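Glycoside Hydrolase (Bacteroides uniformis, PDB 5T99) probably hydrolyses terminal beta-galactosidic linkages of agarose-derived oligosaccharides as a family 2 glycoside hydrolase, and binds the inhibitor d-galacto-isofagomine. Local coordinates at residues G167-V172 / M321-N326; E32-F37 / L57-D62. All blocks are in the same frame, centred on the assembly; numbering follows the deposited sequence.

From the N terminus the chain passes the short strand 28-29, then strand 34-38, goes round a 16-residue connection and returns as edge strand 55-57; interaction 2 closes that loop, setting 57-62 against 32-37 inside the sugar binding domain. Interaction 1 opens only after this, at 167-172, and spans 148 residues of strand and loop, without a helix, before 321-326 of the TIM barrel domain meets it. The two contacts are therefore in series, neither nested nor crossed. They still touch: Ile-168 O probably accepts a hydrogen bond from His-61 N, and Ala-323 N probably gives one to Asp-62 OD2, so 57-62 reaches both sides of the domain interface.

Interaction 1. Residues G167-V172 / M321-N326; sequences GIYRNV and MGAAVN
Tyr-169 has its CG between the backbone N and the carbonyl carbon (chi1 76°), which leaves the ring beside Ala-323, while Val-325 holds CG1 anti to its own N (chi1 172°) and thereby sets CG2 against Arg-170. The phenol ring offers an edge: CD1 lies 3.4 Å from Ala-323 O, which sits close to the ring plane, and 4.1 Å from Ala-323 CB. The central link is a backbone one. Val-325 N donates to Tyr-169 O at 2.9 Å, and Ala-324 CA brings a C-H to the same oxygen at 3.3 Å, so one N-H hydrogen bond and a weaker C-H...O contact from the residue before meet at that atom. Beside this bond, Val-325 CG2 packs 3.6 Å from CG of Arg-170, aliphatic against aliphatic. The arginine runs on, extended, along its neighbour: its CG lies over one face of the tyrosine ring near the rim, and Tyr-169 OH stands 3.2 Å above the middle of the guanidinium. Both polar ends are anchored further off, the hydroxyl on Gly-129 O, NH1 on Tyr-130 O and Asp-108 O, and NH2 on Pro-351 O of the barrel domain. Asn-326, at the N-cap of helix 327-339, binds Ala-329 N through OD1, so the contact leads straight into that helix. This is a loop-to-loop seam between the sugar binding domain and the TIM barrel domain of a family 2 enzyme. One backbone hydrogen bond, with a few apolar touches around it, joins the loops directly, and the three backbone carbonyls bonded to Arg-170 would probably hold its guanidinium in place at the domain boundary.

Interaction 2. Residues E32-F37 / L57-D62; sequences ENWRFF and LNLPHD
Trp-34 and Leu-59 make the tight side of this contact. Leu-59 CD1 sits over one face of the indole, 3.5 Å from the centroid of the five-membered ring, a CH-pi contact; it is reached because Leu-59 CG lies anti to its carbonyl carbon. The indole N-H is used elsewhere, on Phe-30 O, which helps fix the ring's turn. With an alanine here in place of Trp-34, Leu-59 CD1 would probably lose the ring face it rests on and Phe-30 O its indole donor. Further along, Leu-57 CD1 meets Phe-36 CB at 3.5 Å, and the His-61 ring points its edge at the face of Phe-36, a T-shaped pair with centroids 4.8 Å apart and planes at 69°. Tyr-88 of strand 86-93 meets the Phe-36 ring as well. All this hangs on the margin of the six-stranded antiparallel sheet of the sugar binding domain: Trp-34 and Leu-57 form a hydrogen-bonded antiparallel pair, Trp-34 N to Leu-57 O at 3.1 Å and Leu-57 N to Trp-34 O at 3.2 Å, joining outermost strand 55-57 to strand 34-38. Beyond the pair the contact thins toward solvent. There the exposed Asn-58 replaces strand pairing with its side chain, OD1 accepting from Asn-33 N at 3.0 Å, almost straight at the hydrogen (175°) though the donor is tilted 34° from the amide plane. The same oxygen lies 3.5 Å from Glu-32 CA, while the Glu-32 and Asn-33 side chains set out away from 57-62.

Interaction 1. Residues G167-V172 / M321-N326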
ATOM      1  N   GLY A 167      13.543   8.239   8.422  1.00 19.96           N
ATOM      2  CA  GLY A 167      14.595   8.278   7.397  1.00 19.77           C
ATOM      3  C   GLY A 167      14.106   8.712   6.033  1.00 19.20           C
ATOM      4  O   GLY A 167      12.926   8.992   5.847  1.00 19.23           O
ATOM      5  N   ILE A 168      15.023   8.744   5.073  1.00 19.01           N
ATOM      6  CA  ILE A 168      14.694   9.018   3.682  1.00 19.09           C
ATOM      7  C   ILE A 168      14.221   7.681   3.129  1.00 18.71           C
ATOM      8  O   ILE A 168      14.975   6.952   2.483  1.00 18.12           O
ATOM      9  CB  ILE A 168      15.885   9.609   2.893  1.00 19.67           C
ATOM     10  CG1 ILE A 168      16.438  10.850   3.626  1.00 20.07           C
ATOM     11  CG2 ILE A 168      15.439   9.964   1.480  1.00 19.11           C
ATOM     12  CD1 ILE A 168      17.674  11.468   2.997  1.00 20.60           C
ATOM     13  N   TYR A 169      12.957   7.383   3.437  1.00 18.67           N
ATOM     14  CA  TYR A 169      12.322   6.080   3.218  1.00 18.62           C
ATOM     15  C   TYR A 169      11.737   5.881   1.809  1.00 19.22           C
ATOM     16  O   TYR A 169      11.235   4.785   1.486  1.00 19.13           O
ATOM     17  CB  TYR A 169      11.225   5.853   4.275  1.00 18.84           C
ATOM     18  CG  TYR A 169       9.928   6.630   4.054  1.00 19.22           C
ATOM     19  CD1 TYR A 169       8.753   5.979   3.672  1.00 19.42           C
ATOM     20  CD2 TYR A 169       9.874   8.017   4.232  1.00 19.25           C
ATOM     21  CE1 TYR A 169       7.571   6.691   3.459  1.00 19.42           C
ATOM     22  CE2 TYR A 169       8.712   8.728   4.028  1.00 19.14           C
ATOM     23  CZ  TYR A 169       7.564   8.072   3.635  1.00 19.17           C
ATOM     24  OH  TYR A 169       6.413   8.800   3.428  1.00 18.73           O
ATOM     25  N   ARG A 170      11.765   6.932   0.985  1.00 19.23           N
ATOM     26  CA  ARG A 170      11.323   6.845  -0.416  1.00 19.62           C
ATOM     27  C   ARG A 170      12.441   7.307  -1.329  1.00 19.68           C
ATOM     28  O   ARG A 170      13.424   7.900  -0.868  1.00 20.18           O
ATOM     29  CB  ARG A 170      10.072   7.695  -0.658  1.00 19.80           C
ATOM     30  CG  ARG A 170       8.823   7.215   0.074  1.00 19.73           C
ATOM     31  CD  ARG A 170       7.597   7.957  -0.419  1.00 19.43           C
ATOM     32  NE  ARG A 170       6.376   7.534   0.273  1.00 18.91           N
ATOM     33  CZ  ARG A 170       5.281   8.281   0.425  1.00 18.57           C
ATOM     34  NH1 ARG A 170       5.226   9.535  -0.040  1.00 18.69           N
ATOM     35  NH2 ARG A 170       4.236   7.787   1.089  1.00 18.57           N
ATOM     36  N   ASN A 171      12.280   7.052  -2.626  1.00 19.42           N
ATOM     37  CA  ASN A 171      13.349   7.305  -3.586  1.00 19.09           C
ATOM     38  C   ASN A 171      13.692   8.791  -3.694  1.00 18.97           C
ATOM     39  O   ASN A 171      12.884   9.667  -3.353  1.00 17.86           O
ATOM     40  CB  ASN A 171      12.987   6.763  -4.970  1.00 19.31           C
ATOM     41  CG  ASN A 171      12.784   5.260  -4.992  1.00 19.40           C
ATOM     42  OD1 ASN A 171      11.736   4.777  -5.430  1.00 21.00           O
ATOM     43  ND2 ASN A 171      13.772   4.513  -4.531  1.00 18.70           N
ATOM     44  N   VAL A 172      14.910   9.043  -4.162  1.00 19.53           N
ATOM     45  CA  VAL A 172      15.430  10.385  -4.380  1.00 20.08           C
ATOM     46  C   VAL A 172      15.852  10.465  -5.840  1.00 20.49           C
ATOM     47  O   VAL A 172      16.381   9.492  -6.378  1.00 20.80           O
ATOM     48  CB  VAL A 172      16.617  10.675  -3.433  1.00 20.60           C
ATOM     49  CG1 VAL A 172      17.143  12.089  -3.633  1.00 21.13           C
ATOM     50  CG2 VAL A 172      16.188  10.487  -1.979  1.00 20.86           C
ATOM     51  N   MET A 321      10.306  -5.757   6.215  1.00 21.14           N
ATOM     52  CA  MET A 321      10.992  -4.836   5.301  1.00 21.12           C
ATOM     53  C   MET A 321      10.922  -3.372   5.730  1.00 20.71           C
ATOM     54  O   MET A 321      11.556  -2.526   5.098  1.00 20.83           O
ATOM     55  CB  MET A 321      10.435  -4.974   3.879  1.00 21.57           C
ATOM     56  CG  MET A 321      10.625  -6.350   3.250  1.00 21.96           C
ATOM     57  SD  MET A 321      12.355  -6.836   3.015  1.00 22.63           S
ATOM     58  CE  MET A 321      12.996  -5.492   2.006  1.00 21.73           C
ATOM     59  N   GLY A 322      10.183  -3.060   6.793  1.00 19.92           N
ATOM     60  CA  GLY A 322      10.063  -1.679   7.237  1.00 20.84           C
ATOM     61  C   GLY A 322       9.363  -0.786   6.213  1.00 20.91           C
ATOM     62  O   GLY A 322       8.594  -1.271   5.373  1.00 20.87           O
ATOM     63  N   ALA A 323       9.661   0.509   6.274  1.00 20.38           N
ATOM     64  CA  ALA A 323       9.004   1.526   5.438  1.00 20.39           C
ATOM     65  C   ALA A 323       9.762   1.914   4.167  1.00 20.35           C
ATOM     66  O   ALA A 323       9.186   2.578   3.308  1.00 20.94           O
ATOM     67  CB  ALA A 323       8.719   2.776   6.258  1.00 20.37           C
ATOM     68  N   ALA A 324      11.030   1.530   4.025  1.00 20.06           N
ATOM     69  CA  ALA A 324      11.759   1.828   2.784  1.00 20.23           C
ATOM     70  C   ALA A 324      11.007   1.244   1.575  1.00 20.14           C
ATOM     71  O   ALA A 324      10.586   0.087   1.614  1.00 19.28           O
ATOM     72  CB  ALA A 324      13.181   1.291   2.837  1.00 20.25           C
ATOM     73  N   VAL A 325      10.822   2.049   0.525  1.00 20.29           N
ATOM     74  CA  VAL A 325      10.067   1.605  -0.647  1.00 20.61           C
ATOM     75  C   VAL A 325      10.749   0.397  -1.266  1.00 21.10           C
ATOM     76  O   VAL A 325      11.950   0.416  -1.533  1.00 21.48           O
ATOM     77  CB  VAL A 325       9.899   2.703  -1.725  1.00 20.85           C
ATOM     78  CG1 VAL A 325       9.285   2.132  -3.007  1.00 21.19           C
ATOM     79  CG2 VAL A 325       9.006   3.811  -1.207  1.00 20.93           C
ATOM     80  N   ASN A 326       9.971  -0.661  -1.463  1.00 21.15           N
ATOM     81  CA  ASN A 326      10.430  -1.835  -2.181  1.00 20.88           C
ATOM     82  C   ASN A 326       9.296  -2.348  -3.062  1.00 20.12           C
ATOM     83  O   ASN A 326       8.265  -2.797  -2.572  1.00 20.28           O
ATOM     84  CB  ASN A 326      10.901  -2.904  -1.198  1.00 21.13           C
ATOM     85  CG  ASN A 326      11.491  -4.114  -1.893  1.00 21.15           C
ATOM     86  OD1 ASN A 326      10.785  -4.872  -2.581  1.00 20.50           O
ATOM     87  ND2 ASN A 326      12.790  -4.317  -1.705  1.00 21.38           N
TER

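Interaction 2. Residues E32-F37 / L57-D62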
ATOM      1  N   GLU A  32      22.198   6.317  -4.565  1.00 25.97           N
ATOM      2  CA  GLU A  32      23.415   5.580  -4.275  1.00 26.54           C
ATOM      3  C   GLU A  32      24.411   6.464  -3.533  1.00 26.41           C
ATOM      4  O   GLU A  32      24.479   7.677  -3.767  1.00 26.57           O
ATOM      5  CB  GLU A  32      24.043   5.015  -5.563  1.00 27.55           C
ATOM      6  CG  GLU A  32      23.292   3.829  -6.175  1.00 28.16           C
ATOM      7  CD  GLU A  32      21.924   4.204  -6.739  1.00 29.31           C
ATOM      8  OE1 GLU A  32      20.935   3.522  -6.389  1.00 29.16           O
ATOM      9  OE2 GLU A  32      21.833   5.193  -7.516  1.00 29.35           O
ATOM     10  N   ASN A  33      25.162   5.834  -2.630  1.00 26.11           N
ATOM     11  CA  ASN A  33      26.356   6.408  -1.991  1.00 25.92           C
ATOM     12  C   ASN A  33      26.076   7.594  -1.065  1.00 24.60           C
ATOM     13  O   ASN A  33      26.565   8.693  -1.292  1.00 23.47           O
ATOM     14  CB  ASN A  33      27.429   6.762  -3.039  1.00 27.09           C
ATOM     15  CG  ASN A  33      27.830   5.566  -3.892  1.00 27.20           C
ATOM     16  OD1 ASN A  33      28.166   4.506  -3.377  1.00 27.51           O
ATOM     17  ND2 ASN A  33      27.795   5.738  -5.203  1.00 27.16           N
ATOM     18  N   TRP A  34      25.294   7.338  -0.021  1.00 24.17           N
ATOM     19  CA  TRP A  34      25.084   8.297   1.051  1.00 25.67           C
ATOM     20  C   TRP A  34      25.834   7.886   2.315  1.00 26.88           C
ATOM     21  O   TRP A  34      26.251   6.731   2.469  1.00 26.85           O
ATOM     22  CB  TRP A  34      23.590   8.437   1.385  1.00 25.28           C
ATOM     23  CG  TRP A  34      22.773   9.101   0.331  1.00 24.89           C
ATOM     24  CD1 TRP A  34      22.368   8.557  -0.853  1.00 24.75           C
ATOM     25  CD2 TRP A  34      22.220  10.424   0.373  1.00 24.87           C
ATOM     26  NE1 TRP A  34      21.609   9.463  -1.560  1.00 24.57           N
ATOM     27  CE2 TRP A  34      21.507  10.620  -0.834  1.00 24.35           C
ATOM     28  CE3 TRP A  34      22.275  11.469   1.303  1.00 24.20           C
ATOM     29  CZ2 TRP A  34      20.846  11.813  -1.129  1.00 24.38           C
ATOM     30  CZ3 TRP A  34      21.622  12.661   1.003  1.00 24.98           C
ATOM     31  CH2 TRP A  34      20.914  12.820  -0.204  1.00 24.49           C
ATOM     32  N   ARG A  35      25.979   8.860   3.213  1.00 28.08           N
ATOM     33  CA  ARG A  35      26.431   8.650   4.591  1.00 29.38           C
ATOM     34  C   ARG A  35      25.261   8.911   5.542  1.00 30.46           C
ATOM     35  O   ARG A  35      24.516   9.891   5.348  1.00 30.51           O
ATOM     36  CB  ARG A  35      27.561   9.616   4.920  1.00 30.03           C
ATOM     37  CG  ARG A  35      28.765   9.505   3.996  1.00 30.57           C
ATOM     38  CD  ARG A  35      29.512   8.214   4.248  1.00 30.43           C
ATOM     39  NE  ARG A  35      30.833   8.270   3.631  1.00 31.33           N
ATOM     40  CZ  ARG A  35      31.949   7.698   4.096  1.00 31.42           C
ATOM     41  NH1 ARG A  35      31.971   6.998   5.238  1.00 30.74           N
ATOM     42  NH2 ARG A  35      33.077   7.837   3.398  1.00 31.17           N
ATOM     43  N   PHE A  36      25.104   8.044   6.549  1.00 30.72           N
ATOM     44  CA  PHE A  36      24.041   8.161   7.564  1.00 30.96           C
ATOM     45  C   PHE A  36      24.613   8.153   8.988  1.00 31.47           C
ATOM     46  O   PHE A  36      25.572   7.436   9.287  1.00 29.98           O
ATOM     47  CB  PHE A  36      23.011   7.028   7.409  1.00 30.60           C
ATOM     48  CG  PHE A  36      21.983   6.959   8.527  1.00 30.74           C
ATOM     49  CD1 PHE A  36      21.016   7.960   8.673  1.00 30.44           C
ATOM     50  CD2 PHE A  36      21.975   5.891   9.427  1.00 30.45           C
ATOM     51  CE1 PHE A  36      20.072   7.901   9.689  1.00 29.97           C
ATOM     52  CE2 PHE A  36      21.032   5.826  10.447  1.00 30.39           C
ATOM     53  CZ  PHE A  36      20.078   6.832  10.576  1.00 30.80           C
ATOM     54  N   PHE A  37      23.998   8.960   9.849  1.00 31.95           N
ATOM     55  CA  PHE A  37      24.297   8.983  11.271  1.00 33.44           C
ATOM     56  C   PHE A  37      23.006   9.202  12.064  1.00 33.24           C
ATOM     57  O   PHE A  37      22.345  10.228  11.898  1.00 31.06           O
ATOM     58  CB  PHE A  37      25.315  10.093  11.584  1.00 34.13           C
ATOM     59  CG  PHE A  37      25.698  10.168  13.035  1.00 34.88           C
ATOM     60  CD1 PHE A  37      25.087  11.090  13.887  1.00 34.96           C
ATOM     61  CD2 PHE A  37      26.657   9.296  13.562  1.00 34.76           C
ATOM     62  CE1 PHE A  37      25.435  11.150  15.233  1.00 36.47           C
ATOM     63  CE2 PHE A  37      27.010   9.356  14.906  1.00 35.46           C
ATOM     64  CZ  PHE A  37      26.403  10.287  15.742  1.00 36.33           C
ATOM     65  N   LEU A  57      25.470   3.636   3.047  1.00 33.23           N
ATOM     66  CA  LEU A  57      24.249   2.969   2.609  1.00 33.12           C
ATOM     67  C   LEU A  57      23.645   3.629   1.374  1.00 31.41           C
ATOM     68  O   LEU A  57      23.962   4.782   1.048  1.00 31.94           O
ATOM     69  CB  LEU A  57      23.225   2.883   3.756  1.00 35.29           C
ATOM     70  CG  LEU A  57      22.545   4.122   4.375  1.00 38.38           C
ATOM     71  CD1 LEU A  57      23.453   5.339   4.432  1.00 41.32           C
ATOM     72  CD2 LEU A  57      21.256   4.511   3.675  1.00 39.83           C
ATOM     73  N   ASN A  58      22.799   2.863   0.680  1.00 29.07           N
ATOM     74  CA  ASN A  58      21.957   3.375  -0.407  1.00 27.39           C
ATOM     75  C   ASN A  58      20.513   3.561   0.082  1.00 26.07           C
ATOM     76  O   ASN A  58      20.005   2.767   0.867  1.00 24.51           O
ATOM     77  CB  ASN A  58      21.967   2.428  -1.610  1.00 26.34           C
ATOM     78  CG  ASN A  58      23.353   2.226  -2.198  1.00 26.62           C
ATOM     79  OD1 ASN A  58      24.272   3.036  -2.004  1.00 25.45           O
ATOM     80  ND2 ASN A  58      23.511   1.134  -2.936  1.00 26.39           N
ATOM     81  N   LEU A  59      19.872   4.622  -0.406  1.00 25.08           N
ATOM     82  CA  LEU A  59      18.467   4.905  -0.124  1.00 23.93           C
ATOM     83  C   LEU A  59      17.634   4.040  -1.078  1.00 23.26           C
ATOM     84  O   LEU A  59      18.176   3.572  -2.079  1.00 22.20           O
ATOM     85  CB  LEU A  59      18.176   6.398  -0.347  1.00 23.24           C
ATOM     86  CG  LEU A  59      19.083   7.390   0.385  1.00 22.80           C
ATOM     87  CD1 LEU A  59      18.697   8.812   0.030  1.00 22.55           C
ATOM     88  CD2 LEU A  59      19.021   7.170   1.888  1.00 23.37           C
ATOM     89  N   PRO A  60      16.347   3.812  -0.804  1.00 22.56           N
ATOM     90  CA  PRO A  60      15.625   4.310   0.384  1.00 22.74           C
ATOM     91  C   PRO A  60      15.995   3.576   1.670  1.00 22.49           C
ATOM     92  O   PRO A  60      16.482   2.449   1.616  1.00 22.36           O
ATOM     93  CB  PRO A  60      14.159   4.057   0.026  1.00 22.34           C
ATOM     94  CG  PRO A  60      14.191   2.895  -0.914  1.00 22.16           C
ATOM     95  CD  PRO A  60      15.547   2.839  -1.566  1.00 21.78           C
ATOM     96  N   HIS A  61      15.743   4.221   2.804  1.00 22.84           N
ATOM     97  CA  HIS A  61      16.225   3.758   4.117  1.00 23.12           C
ATOM     98  C   HIS A  61      15.260   4.132   5.255  1.00 22.13           C
ATOM     99  O   HIS A  61      14.901   5.307   5.425  1.00 21.14           O
ATOM    100  CB  HIS A  61      17.617   4.368   4.374  1.00 23.65           C
ATOM    101  CG  HIS A  61      18.181   4.089   5.736  1.00 24.50           C
ATOM    102  ND1 HIS A  61      18.448   2.814   6.191  1.00 25.49           N
ATOM    103  CD2 HIS A  61      18.576   4.926   6.722  1.00 24.95           C
ATOM    104  CE1 HIS A  61      18.960   2.881   7.406  1.00 26.24           C
ATOM    105  NE2 HIS A  61      19.041   4.153   7.754  1.00 26.61           N
ATOM    106  N   ASP A  62      14.854   3.118   6.012  1.00 21.35           N
ATOM    107  CA  ASP A  62      14.106   3.274   7.258  1.00 21.62           C
ATOM    108  C   ASP A  62      15.055   2.861   8.379  1.00 22.22           C
ATOM    109  O   ASP A  62      15.337   1.670   8.530  1.00 22.72           O
ATOM    110  CB  ASP A  62      12.885   2.343   7.209  1.00 21.77           C
ATOM    111  CG  ASP A  62      11.983   2.430   8.445  1.00 21.99           C
ATOM    112  OD1 ASP A  62      12.129   3.364   9.283  1.00 22.31           O
ATOM    113  OD2 ASP A  62      11.098   1.537   8.543  1.00 20.25           O
TER